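Local coordinates for protein polyhedrin (PDB 5A8S) that probably forms the crystalline lattice of the occlusion bodies (polyhedra) of an insect cypovirus, at residues Y32-M38 and T185-D189. Sequence-based numbering, arbitrary orientation.
Sequences YVQDAMM and TARQD
The amide of Gln34 and the carboxylate of Asp189 cross at a slant, planes 41° apart, OD1 of Asp189 resting 3.5 Å from the aliphatic CG of Gln34. The ring of Tyr32 and the guanidinium of Arg187 also meet at a slant, with their planes inclined by 48° and NH1 of Arg187 3.7 Å from CE1 of Tyr32, an oblique contact rather than a stack. NH2 of the same group bonds to the carbonyl oxygen of Ile124.

Gln34 carries the polar part of the contact. Its chain bends at chi2 (-86°), bringing the amide up to the backbone of Arg187, where NE2 donates to Arg187 O over 3.1 Å, the acceptor a little out of the amide plane. One water donates to both Gln34 OE1 and Arg187 O; a second accepts from NE2 and donates to Asp189 OD1. OE1 also receives a bond from Arg194 and touches Ala186 CB at 3.7 Å. Met38 bends at chi3 and lays its CE 4.0 Å from Ala186 CB.

The contact joins the type II turn Val33–Ala36, between helix 15-29 and strand 38-45, to the loop leaving strand 179-185. On the turn, Gln34 O accepts a bond from Arg148 of the second subunit. The partners of NE2 and OE1 are consistent with one orientation of the Gln34 amide, which ties the two loops together beside a subunit interface.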
ATOM      1  N   TYR A  32       5.950  24.815  -5.223  1.00 11.61           N
ATOM      2  CA  TYR A  32       7.301  24.752  -4.650  1.00 11.65           C
ATOM      3  C   TYR A  32       7.331  24.931  -3.121  1.00  9.86           C
ATOM      4  O   TYR A  32       8.389  24.801  -2.501  1.00 13.93           O
ATOM      5  CB  TYR A  32       8.203  25.819  -5.281  1.00 10.97           C
ATOM      6  CG  TYR A  32       8.311  25.724  -6.786  1.00 11.84           C
ATOM      7  CD1 TYR A  32       8.552  24.506  -7.414  1.00 11.44           C
ATOM      8  CD2 TYR A  32       8.170  26.851  -7.579  1.00 12.86           C
ATOM      9  CE1 TYR A  32       8.649  24.423  -8.793  1.00 17.64           C
ATOM     10  CE2 TYR A  32       8.263  26.779  -8.952  1.00 12.92           C
ATOM     11  CZ  TYR A  32       8.503  25.562  -9.556  1.00 13.94           C
ATOM     12  OH  TYR A  32       8.594  25.499 -10.929  1.00 15.80           O
ATOM     13  N   VAL A  33       6.198  25.249  -2.508  1.00  8.72           N
ATOM     14  CA  VAL A  33       6.157  25.320  -1.050  1.00 12.42           C
ATOM     15  C   VAL A  33       6.105  23.878  -0.571  1.00 14.02           C
ATOM     16  O   VAL A  33       5.171  23.153  -0.910  1.00 16.41           O
ATOM     17  CB  VAL A  33       4.929  26.103  -0.540  1.00  8.20           C
ATOM     18  CG1 VAL A  33       4.893  26.124   0.986  1.00 11.59           C
ATOM     19  CG2 VAL A  33       4.926  27.536  -1.089  1.00 11.39           C
ATOM     20  N   GLN A  34       7.112  23.442   0.181  1.00 10.00           N
ATOM     21  CA  GLN A  34       7.214  22.026   0.543  1.00 10.25           C
ATOM     22  C   GLN A  34       5.936  21.532   1.232  1.00 16.59           C
ATOM     23  O   GLN A  34       5.287  22.278   1.965  1.00 13.76           O
ATOM     24  CB  GLN A  34       8.451  21.773   1.409  1.00  8.17           C
ATOM     25  CG  GLN A  34       9.767  22.055   0.674  1.00  9.94           C
ATOM     26  CD  GLN A  34      10.276  20.866  -0.137  1.00 17.79           C
ATOM     27  OE1 GLN A  34       9.954  19.710   0.157  1.00 12.15           O
ATOM     28  NE2 GLN A  34      11.087  21.147  -1.158  1.00 12.90           N
ATOM     29  N   ASP A  35       5.595  20.269   0.968  1.00 10.98           N
ATOM     30  CA  ASP A  35       4.327  19.650   1.374  1.00  9.16           C
ATOM     31  C   ASP A  35       3.108  20.159   0.585  1.00 17.32           C
ATOM     32  O   ASP A  35       1.965  19.878   0.944  1.00 16.37           O
ATOM     33  CB  ASP A  35       4.083  19.754   2.890  1.00 10.80           C
ATOM     34  CG  ASP A  35       4.030  18.382   3.574  1.00 24.18           C
ATOM     35  OD1 ASP A  35       3.969  17.347   2.878  1.00 20.30           O
ATOM     36  OD2 ASP A  35       4.026  18.330   4.818  1.00 25.03           O
ATOM     37  N   ALA A  36       3.359  20.896  -0.491  1.00 12.20           N
ATOM     38  CA  ALA A  36       2.341  21.119  -1.515  1.00 13.22           C
ATOM     39  C   ALA A  36       2.172  19.816  -2.280  1.00 13.26           C
ATOM     40  O   ALA A  36       3.066  18.973  -2.282  1.00 12.53           O
ATOM     41  CB  ALA A  36       2.767  22.225  -2.462  1.00 11.76           C
ATOM     42  N   MET A  37       1.034  19.641  -2.939  1.00 12.74           N
ATOM     43  CA  MET A  37       0.813  18.437  -3.733  1.00 10.73           C
ATOM     44  C   MET A  37       1.704  18.404  -4.985  1.00  8.77           C
ATOM     45  O   MET A  37       2.020  19.437  -5.585  1.00  8.80           O
ATOM     46  CB  MET A  37      -0.669  18.325  -4.131  1.00  7.77           C
ATOM     47  CG  MET A  37      -1.601  18.207  -2.925  1.00 10.29           C
ATOM     48  SD  MET A  37      -1.161  16.798  -1.871  1.00 15.44           S
ATOM     49  CE  MET A  37      -1.672  15.444  -2.902  1.00 17.58           C
ATOM     50  N   MET A  38       2.123  17.196  -5.344  1.00 11.33           N
ATOM     51  CA  MET A  38       2.702  16.899  -6.648  1.00 10.01           C
ATOM     52  C   MET A  38       1.741  15.940  -7.336  1.00  8.06           C
ATOM     53  O   MET A  38       0.876  15.373  -6.682  1.00  6.40           O
ATOM     54  CB  MET A  38       4.067  16.237  -6.500  1.00  5.77           C
ATOM     55  CG  MET A  38       5.167  17.194  -6.048  1.00  8.66           C
ATOM     56  SD  MET A  38       6.621  16.301  -5.491  1.00 11.64           S
ATOM     57  CE  MET A  38       6.117  15.783  -3.856  1.00 12.46           C
ATOM     58  N   THR A 185      10.176  12.201  -6.000  1.00  6.16           N
ATOM     59  CA  THR A 185      10.219  12.789  -4.667  1.00  8.80           C
ATOM     60  C   THR A 185      10.251  14.300  -4.771  1.00 13.58           C
ATOM     61  O   THR A 185      10.564  14.856  -5.824  1.00  8.87           O
ATOM     62  CB  THR A 185      11.463  12.357  -3.852  1.00 13.31           C
ATOM     63  OG1 THR A 185      12.597  13.155  -4.226  1.00 15.99           O
ATOM     64  CG2 THR A 185      11.779  10.893  -4.062  1.00 10.81           C
ATOM     65  N   ALA A 186       9.941  14.958  -3.659  1.00  6.61           N
ATOM     66  CA  ALA A 186      10.043  16.405  -3.565  1.00  8.85           C
ATOM     67  C   ALA A 186      11.500  16.818  -3.773  1.00  8.22           C
ATOM     68  O   ALA A 186      12.417  16.106  -3.368  1.00  7.28           O
ATOM     69  CB  ALA A 186       9.545  16.871  -2.194  1.00  8.29           C
ATOM     70  N   ARG A 187      11.702  17.968  -4.404  1.00  7.95           N
ATOM     71  CA  ARG A 187      13.038  18.502  -4.635  1.00 12.45           C
ATOM     72  C   ARG A 187      13.710  18.737  -3.295  1.00 10.37           C
ATOM     73  O   ARG A 187      13.034  19.018  -2.303  1.00 14.69           O
ATOM     74  CB  ARG A 187      12.940  19.813  -5.418  1.00 11.37           C
ATOM     75  CG  ARG A 187      14.275  20.392  -5.882  1.00 10.71           C
ATOM     76  CD  ARG A 187      14.034  21.531  -6.863  1.00  7.38           C
ATOM     77  NE  ARG A 187      13.149  21.073  -7.931  1.00  8.11           N
ATOM     78  CZ  ARG A 187      12.259  21.828  -8.564  1.00 12.07           C
ATOM     79  NH1 ARG A 187      12.127  23.120  -8.276  1.00 10.01           N
ATOM     80  NH2 ARG A 187      11.492  21.285  -9.497  1.00  7.64           N
ATOM     81  N   GLN A 188      15.031  18.588  -3.246  1.00  9.99           N
ATOM     82  CA  GLN A 188      15.767  18.911  -2.032  1.00  7.98           C
ATOM     83  C   GLN A 188      15.311  20.299  -1.569  1.00 10.89           C
ATOM     84  O   GLN A 188      15.082  21.188  -2.385  1.00  9.88           O
ATOM     85  CB  GLN A 188      17.293  18.850  -2.260  1.00  5.66           C
ATOM     86  CG  GLN A 188      17.888  19.949  -3.132  1.00 10.35           C
ATOM     87  CD  GLN A 188      17.843  19.642  -4.624  1.00 16.61           C
ATOM     88  OE1 GLN A 188      16.948  18.948  -5.103  1.00 13.93           O
ATOM     89  NE2 GLN A 188      18.814  20.173  -5.369  1.00 13.63           N
ATOM     90  N   ASP A 189      15.149  20.463  -0.263  1.00  8.36           N
ATOM     91  CA  ASP A 189      14.634  21.708   0.316  1.00  8.70           C
ATOM     92  C   ASP A 189      15.780  22.694   0.507  1.00 13.46           C
ATOM     93  O   ASP A 189      16.111  23.062   1.634  1.00 13.26           O
ATOM     94  CB  ASP A 189      13.957  21.397   1.658  1.00  9.02           C
ATOM     95  CG  ASP A 189      13.227  22.591   2.263  1.00 11.66           C
ATOM     96  OD1 ASP A 189      12.847  23.524   1.530  1.00 11.13           O
ATOM     97  OD2 ASP A 189      13.003  22.574   3.489  1.00 14.95           O
TER
HETATM   98  O   HOH W   1      12.015  17.937   0.201  1.00 13.62           O
HETATM   99  O   HOH W   2      12.037  23.811  -1.095  1.00 15.03           O